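Local coordinates for protein MAU2 chromatid cohesion factor homolog (Saccharomyces cerevisiae, PDB 4XDN) that partners SCC2 in the complex that lets cohesin associate with chromosomes, and so takes part in sister chromatid cohesion, at residues E54-K57 with Q58-L62; L136-D139 with L140-R144; Y435-L438 with A439-G442. All coordinates share one frame; numbering follows the deposited sequence.

Interaction 1 (E54-K57 with Q58-L62); sequences EGLK and QYYGL
Leu56 and Tyr60, one turn apart near the start of helix 53-76, lie side by side and point the same way. The leucine methyl CD1 comes to 4.1 Å from Tyr60 CE2, an ordinary apolar touch. Next to it, Tyr59 and Tyr60 meet as rings: Tyr59 CD2 rides 3.6 Å above one face of the Tyr60 ring, displaced toward the rim, while Tyr60 CE1 lies in the plane of the Tyr59 ring at its edge. On another side of the helix Glu54 reaches Gln58. With CG anti to the backbone N (chi1 175°) and a bend at chi2, the glutamate carries OE2 to 3.6 Å from Gln58 NE2, its carboxylate turned 58° from the amide plane. Beneath these side chains run four i-to-i+4 backbone bonds, from Gln58 N to Glu54 O through Gly61 N to Lys57 O; the third, Tyr60 N to Leu56 O at 3.1 Å, ties together the two residues that pack. Further out, Met369 lies against both Leu56 and Tyr60, Met369 N and Glu98 bond Tyr59 OH, and Tyr60 OH is bonded by Asn370 and by the backbone of another protein's chain, one of whose aromatic rings meets the Tyr60 ring. Chemically, then, the two tyrosines combine an apolar ring contact with polar hydroxyl ends, joining helix 53-76 to helices 369-398 and 81-98 and to the partner chain.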
loop_
_atom_site.group_PDB
_atom_site.type_symbol
_atom_site.label_atom_id
_atom_site.label_comp_id
_atom_site.label_asym_id
_atom_site.label_seq_id
_atom_site.Cartn_x
_atom_site.Cartn_y
_atom_site.Cartn_z
ATOM N N GLU A 54 -2.949 -27.414 19.839
ATOM C CA GLU A 54 -3.495 -28.728 19.525
ATOM C C GLU A 54 -4.035 -28.769 18.098
ATOM O O GLU A 54 -3.728 -29.685 17.336
ATOM C CB GLU A 54 -4.600 -29.092 20.520
ATOM C CG GLU A 54 -5.336 -30.391 20.216
ATOM C CD GLU A 54 -4.428 -31.608 20.242
ATOM O OE1 GLU A 54 -3.316 -31.515 20.806
ATOM O OE2 GLU A 54 -4.831 -32.660 19.701
ATOM N N GLY A 55 -4.833 -27.768 17.743
ATOM C CA GLY A 55 -5.419 -27.701 16.419
ATOM C C GLY A 55 -4.365 -27.501 15.348
ATOM O O GLY A 55 -4.499 -27.994 14.229
ATOM N N LEU A 56 -3.309 -26.775 15.697
ATOM C CA LEU A 56 -2.216 -26.519 14.767
ATOM C C LEU A 56 -1.445 -27.807 14.493
ATOM O O LEU A 56 -1.010 -28.053 13.368
ATOM C CB LEU A 56 -1.283 -25.444 15.328
ATOM C CG LEU A 56 -0.333 -24.749 14.352
ATOM C CD1 LEU A 56 -1.100 -23.957 13.295
ATOM C CD2 LEU A 56 0.616 -23.839 15.117
ATOM N N LYS A 57 -1.285 -28.624 15.531
ATOM C CA LYS A 57 -0.618 -29.914 15.405
ATOM C C LYS A 57 -1.428 -30.863 14.533
ATOM O O LYS A 57 -0.874 -31.607 13.726
ATOM C CB LYS A 57 -0.393 -30.539 16.781
ATOM C CG LYS A 57 0.693 -29.859 17.595
ATOM C CD LYS A 57 0.829 -30.478 18.975
ATOM C CE LYS A 57 1.416 -31.884 18.888
ATOM N NZ LYS A 57 1.590 -32.485 20.251
ATOM N N GLN A 58 -2.746 -30.829 14.699
ATOM C CA GLN A 58 -3.635 -31.676 13.915
ATOM C C GLN A 58 -3.660 -31.242 12.456
ATOM O O GLN A 58 -3.640 -32.079 11.554
ATOM C CB GLN A 58 -5.052 -31.645 14.489
ATOM C CG GLN A 58 -5.151 -32.160 15.913
ATOM C CD GLN A 58 -6.282 -33.146 16.093
ATOM O OE1 GLN A 58 -6.328 -34.186 15.432
ATOM N NE2 GLN A 58 -7.209 -32.826 16.988
ATOM N N TYR A 59 -3.709 -29.933 12.230
ATOM C CA TYR A 59 -3.722 -29.398 10.876
ATOM C C TYR A 59 -2.475 -29.823 10.115
ATOM O O TYR A 59 -2.559 -30.308 8.990
ATOM C CB TYR A 59 -3.823 -27.872 10.892
ATOM C CG TYR A 59 -3.632 -27.244 9.529
ATOM C CD1 TYR A 59 -4.698 -27.106 8.650
ATOM C CD2 TYR A 59 -2.385 -26.792 9.119
ATOM C CE1 TYR A 59 -4.528 -26.535 7.403
ATOM C CE2 TYR A 59 -2.204 -26.220 7.873
ATOM C CZ TYR A 59 -3.279 -26.094 7.020
ATOM O OH TYR A 59 -3.102 -25.525 5.777
ATOM N N TYR A 60 -1.317 -29.637 10.735
ATOM C CA TYR A 60 -0.057 -29.978 10.096
ATOM C C TYR A 60 0.199 -31.482 10.161
ATOM O O TYR A 60 0.974 -32.019 9.372
ATOM C CB TYR A 60 1.093 -29.200 10.742
ATOM C CG TYR A 60 1.241 -27.786 10.221
ATOM C CD1 TYR A 60 1.139 -27.512 8.864
ATOM C CD2 TYR A 60 1.481 -26.725 11.084
ATOM C CE1 TYR A 60 1.269 -26.230 8.379
ATOM C CE2 TYR A 60 1.615 -25.434 10.607
ATOM C CZ TYR A 60 1.508 -25.195 9.250
ATOM O OH TYR A 60 1.641 -23.920 8.754
ATOM N N GLY A 61 -0.460 -32.160 11.095
ATOM C CA GLY A 61 -0.422 -33.607 11.142
ATOM C C GLY A 61 -1.027 -34.174 9.872
ATOM O O GLY A 61 -0.509 -35.130 9.291
ATOM N N LEU A 62 -2.125 -33.566 9.433
ATOM C CA LEU A 62 -2.789 -33.975 8.202
ATOM C C LEU A 62 -1.922 -33.675 6.983
ATOM O O LEU A 62 -1.787 -34.512 6.091
ATOM C CB LEU A 62 -4.142 -33.276 8.070
ATOM C CG LEU A 62 -5.201 -33.688 9.097
ATOM C CD1 LEU A 62 -6.338 -32.686 9.117
ATOM C CD2 LEU A 62 -5.723 -35.087 8.796
#

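Interaction 2 (L136-D139 with L140-R144); sequences LLHD and LPLMR
His138 sends CG anti to its amide nitrogen (chi1 177°), while Leu142 holds CG anti to its carbonyl carbon, and the two side chains cross with methyl CD1 of the leucine laid over one face of the imidazole. This is a CH-pi contact: CD1 sits 3.5 Å from the ring centroid, 19° off the normal, displaced toward the rim at NE2. The ring's rotation is fixed by Asp139, whose OD1 accepts a hydrogen bond from His138 ND1 at 2.7 Å. That bond is nearly straight (172°) and lies in the imidazole plane, but meets the carboxylate on its anti side, somewhat out of its plane. Leu142 N also bonds His138 O, at 3.2 Å. Pro141 breaks the ladder: lacking an N-H, it puts CD 3.3 Å from Leu136 O, and the helix kinks here, next to a wider pi-type turn at 136-139. Leu136 and Leu140 run alongside, CD1 to CD1 at 4.1 Å, and touch Ile109 and Ala105 of helix 102-119 respectively. Phe134 stacks on the imidazole, and Val182 of helix 170-189 touches His138. With ND1 a donor to a carboxylate, polar and apolar contacts together hold the histidine, and the negative charge would probably favour a protonated ring.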
loop_
_atom_site.group_PDB
_atom_site.type_symbol
_atom_site.label_atom_id
_atom_site.label_comp_id
_atom_site.label_asym_id
_atom_site.label_seq_id
_atom_site.Cartn_x
_atom_site.Cartn_y
_atom_site.Cartn_z
ATOM N N LEU A 136 9.542 -22.876 -10.419
ATOM C CA LEU A 136 10.960 -22.606 -10.202
ATOM C C LEU A 136 11.285 -21.112 -10.193
ATOM O O LEU A 136 12.160 -20.665 -9.449
ATOM C CB LEU A 136 11.793 -23.298 -11.287
ATOM C CG LEU A 136 12.777 -24.420 -10.929
ATOM C CD1 LEU A 136 12.296 -25.318 -9.801
ATOM C CD2 LEU A 136 13.037 -25.258 -12.175
ATOM N N LEU A 137 10.582 -20.346 -11.024
ATOM C CA LEU A 137 10.938 -18.954 -11.268
ATOM C C LEU A 137 9.995 -17.958 -10.591
ATOM O O LEU A 137 10.373 -16.809 -10.361
ATOM C CB LEU A 137 10.970 -18.693 -12.777
ATOM C CG LEU A 137 11.947 -19.566 -13.574
ATOM C CD1 LEU A 137 11.746 -19.359 -15.061
ATOM C CD2 LEU A 137 13.390 -19.274 -13.187
ATOM N N HIS A 138 8.778 -18.396 -10.271
ATOM C CA HIS A 138 7.776 -17.510 -9.677
ATOM C C HIS A 138 7.398 -17.925 -8.256
ATOM O O HIS A 138 7.621 -17.171 -7.308
ATOM C CB HIS A 138 6.523 -17.462 -10.557
ATOM C CG HIS A 138 5.416 -16.634 -9.990
ATOM N ND1 HIS A 138 4.419 -17.164 -9.192
ATOM C CD2 HIS A 138 5.134 -15.314 -10.108
ATOM C CE1 HIS A 138 3.581 -16.209 -8.846
ATOM N NE2 HIS A 138 3.992 -15.073 -9.388
ATOM N N ASP A 139 6.830 -19.118 -8.104
ATOM C CA ASP A 139 6.294 -19.532 -6.809
ATOM C C ASP A 139 7.381 -19.696 -5.749
ATOM O O ASP A 139 7.269 -19.143 -4.656
ATOM C CB ASP A 139 5.511 -20.839 -6.939
ATOM C CG ASP A 139 4.135 -20.639 -7.538
ATOM O OD1 ASP A 139 3.979 -19.755 -8.401
ATOM O OD2 ASP A 139 3.204 -21.369 -7.140
ATOM N N LEU A 140 8.433 -20.442 -6.066
ATOM C CA LEU A 140 9.456 -20.750 -5.070
ATOM C C LEU A 140 10.238 -19.508 -4.630
ATOM O O LEU A 140 10.424 -19.295 -3.431
ATOM C CB LEU A 140 10.416 -21.821 -5.596
ATOM C CG LEU A 140 10.024 -23.264 -5.254
ATOM C CD1 LEU A 140 10.819 -24.269 -6.079
ATOM C CD2 LEU A 140 10.220 -23.532 -3.768
ATOM N N PRO A 141 10.703 -18.688 -5.590
ATOM C CA PRO A 141 11.408 -17.461 -5.195
ATOM C C PRO A 141 10.556 -16.508 -4.354
ATOM O O PRO A 141 11.073 -15.912 -3.410
ATOM C CB PRO A 141 11.771 -16.822 -6.539
ATOM C CG PRO A 141 11.852 -17.964 -7.484
ATOM C CD PRO A 141 10.772 -18.909 -7.045
ATOM N N LEU A 142 9.276 -16.371 -4.687
ATOM C CA LEU A 142 8.393 -15.466 -3.955
ATOM C C LEU A 142 8.175 -15.928 -2.518
ATOM O O LEU A 142 8.161 -15.112 -1.598
ATOM C CB LEU A 142 7.044 -15.335 -4.667
ATOM C CG LEU A 142 7.021 -14.439 -5.909
ATOM C CD1 LEU A 142 5.675 -14.546 -6.607
ATOM C CD2 LEU A 142 7.324 -12.987 -5.555
ATOM N N MET A 143 8.005 -17.233 -2.329
ATOM C CA MET A 143 7.828 -17.791 -0.992
ATOM C C MET A 143 9.124 -17.704 -0.198
ATOM O O MET A 143 9.110 -17.394 0.994
ATOM C CB MET A 143 7.358 -19.245 -1.062
ATOM C CG MET A 143 5.845 -19.429 -1.109
ATOM S SD MET A 143 4.923 -18.673 0.244
ATOM C CE MET A 143 6.027 -18.939 1.625
ATOM N N ARG A 144 10.241 -17.990 -0.861
ATOM C CA ARG A 144 11.559 -17.817 -0.261
ATOM C C ARG A 144 11.731 -16.391 0.246
ATOM O O ARG A 144 12.149 -16.167 1.381
ATOM C CB ARG A 144 12.663 -18.132 -1.273
ATOM C CG ARG A 144 12.959 -19.607 -1.473
ATOM C CD ARG A 144 14.086 -19.779 -2.479
ATOM N NE ARG A 144 14.899 -20.969 -2.220
ATOM C CZ ARG A 144 14.827 -22.110 -2.901
ATOM N NH1 ARG A 144 13.974 -22.254 -3.910
ATOM N NH2 ARG A 144 15.620 -23.120 -2.573
#

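Interaction 3 (Y435-L438 with A439-G442); sequences YTRL and AQSG
Ser441 reaches back to Leu438 near the end of helix 432-440. Its CB lies 3.8 Å from Arg437 O and a little farther from Leu438 O. From there chi1 of 48° sets OG between the backbone N and the carbonyl carbon, turning the hydroxyl back to the last turn, where OG donates a hydrogen bond to Leu438 O at 2.8 Å. The donor stands 35° out of the carbonyl plane, at a C=O...O angle of 121°. Ser441 OG also has methyl CD1 of Leu438 3.9 Å away. Backbone bonding grows weaker on the way to this point. Ala439 N still makes a regular bond to Tyr435 O at 2.9 Å, but Arg437 O receives two weak ones, from Gln440 N and from Ser441 N at 3.2 Å, the latter bent. The Gln440 side chain, extended beyond CG, passes beside this carbonyl, its CG 3.4 Å from Arg437 O. The serine hydroxyl therefore takes up a carbonyl oxygen in the weakly bonded last turn of the helix, and Thr444 OG1 adds a weak hydrogen bond to Leu438 O while bonding Ser441 O more firmly. Leu438 packs between two helices, against Leu418 of helix 415-426 and against Val448 and Ser452 of helix 446-466. Tyr435, bonded through OH to Gln425, lies against both as well, and Ala439 rests on Leu453, so the short helix 432-440 is joined to the helix before it and the helix after it.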
loop_
_atom_site.group_PDB
_atom_site.type_symbol
_atom_site.label_atom_id
_atom_site.label_comp_id
_atom_site.label_asym_id
_atom_site.label_seq_id
_atom_site.Cartn_x
_atom_site.Cartn_y
_atom_site.Cartn_z
ATOM N N TYR A 435 12.466 14.846 13.289
ATOM C CA TYR A 435 12.141 14.893 11.869
ATOM C C TYR A 435 13.326 14.456 11.017
ATOM O O TYR A 435 13.162 13.727 10.042
ATOM C CB TYR A 435 11.707 16.303 11.464
ATOM C CG TYR A 435 10.304 16.678 11.892
ATOM C CD1 TYR A 435 9.243 15.799 11.719
ATOM C CD2 TYR A 435 10.040 17.917 12.464
ATOM C CE1 TYR A 435 7.961 16.139 12.106
ATOM C CE2 TYR A 435 8.762 18.265 12.857
ATOM C CZ TYR A 435 7.727 17.373 12.674
ATOM O OH TYR A 435 6.449 17.712 13.060
ATOM N N THR A 436 14.518 14.915 11.391
ATOM C CA THR A 436 15.728 14.609 10.638
ATOM C C THR A 436 15.997 13.108 10.623
ATOM O O THR A 436 16.281 12.536 9.572
ATOM C CB THR A 436 16.955 15.335 11.221
ATOM O OG1 THR A 436 16.697 16.742 11.285
ATOM C CG2 THR A 436 18.188 15.092 10.356
ATOM N N ARG A 437 15.907 12.476 11.790
ATOM C CA ARG A 437 16.142 11.040 11.899
ATOM C C ARG A 437 15.094 10.249 11.129
ATOM O O ARG A 437 15.386 9.188 10.582
ATOM C CB ARG A 437 16.146 10.599 13.366
ATOM C CG ARG A 437 17.431 10.925 14.113
ATOM C CD ARG A 437 17.474 10.251 15.479
ATOM N NE ARG A 437 16.306 10.574 16.299
ATOM C CZ ARG A 437 15.199 9.837 16.374
ATOM N NH1 ARG A 437 15.084 8.710 15.679
ATOM N NH2 ARG A 437 14.200 10.228 17.151
ATOM N N LEU A 438 13.871 10.763 11.088
ATOM C CA LEU A 438 12.796 10.077 10.386
ATOM C C LEU A 438 12.984 10.201 8.878
ATOM O O LEU A 438 12.721 9.259 8.128
ATOM C CB LEU A 438 11.435 10.634 10.804
ATOM C CG LEU A 438 10.211 10.009 10.125
ATOM C CD1 LEU A 438 10.266 8.496 10.174
ATOM C CD2 LEU A 438 8.933 10.509 10.781
ATOM N N ALA A 439 13.457 11.363 8.442
ATOM C CA ALA A 439 13.696 11.603 7.024
ATOM C C ALA A 439 14.920 10.841 6.518
ATOM O O ALA A 439 15.136 10.749 5.309
ATOM C CB ALA A 439 13.865 13.091 6.767
ATOM N N GLN A 440 15.713 10.297 7.439
ATOM C CA GLN A 440 16.968 9.637 7.081
ATOM C C GLN A 440 16.848 8.113 7.096
ATOM O O GLN A 440 17.657 7.422 6.481
ATOM C CB GLN A 440 18.089 10.082 8.030
ATOM C CG GLN A 440 18.429 9.087 9.137
ATOM C CD GLN A 440 19.380 9.660 10.174
ATOM O OE1 GLN A 440 19.541 10.877 10.283
ATOM N NE2 GLN A 440 20.016 8.781 10.940
ATOM N N SER A 441 15.846 7.591 7.800
ATOM C CA SER A 441 15.662 6.145 7.906
ATOM C C SER A 441 15.263 5.545 6.558
ATOM O O SER A 441 14.480 6.132 5.814
ATOM C CB SER A 441 14.613 5.812 8.970
ATOM O OG SER A 441 13.454 6.610 8.812
ATOM N N GLY A 442 15.803 4.368 6.258
ATOM C CA GLY A 442 15.653 3.767 4.943
ATOM C C GLY A 442 14.331 3.062 4.703
ATOM O O GLY A 442 13.940 2.851 3.554
#

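All three are local contacts about one turn long, two within helices and the third where helix 432-440 passes into a loop; none touches another. Interactions 1 and 2 lie on the same side of the chain's centre, 25 Å apart between centres and about 10 Å at their nearest atoms. Interaction 3 is more distant, centred 44 Å from the centre of interaction 1 and 33 Å from that of interaction 2. What they share is a second protein chain: at interaction 1 it hydrogen-bonds Tyr60 and meets its ring with an aromatic one, at 136-144 it makes packing contacts, and at 435-442 it packs on Tyr435. A sulfate, probably from the crystallisation liquor, sits about 6 Å from the Leu438 side chain.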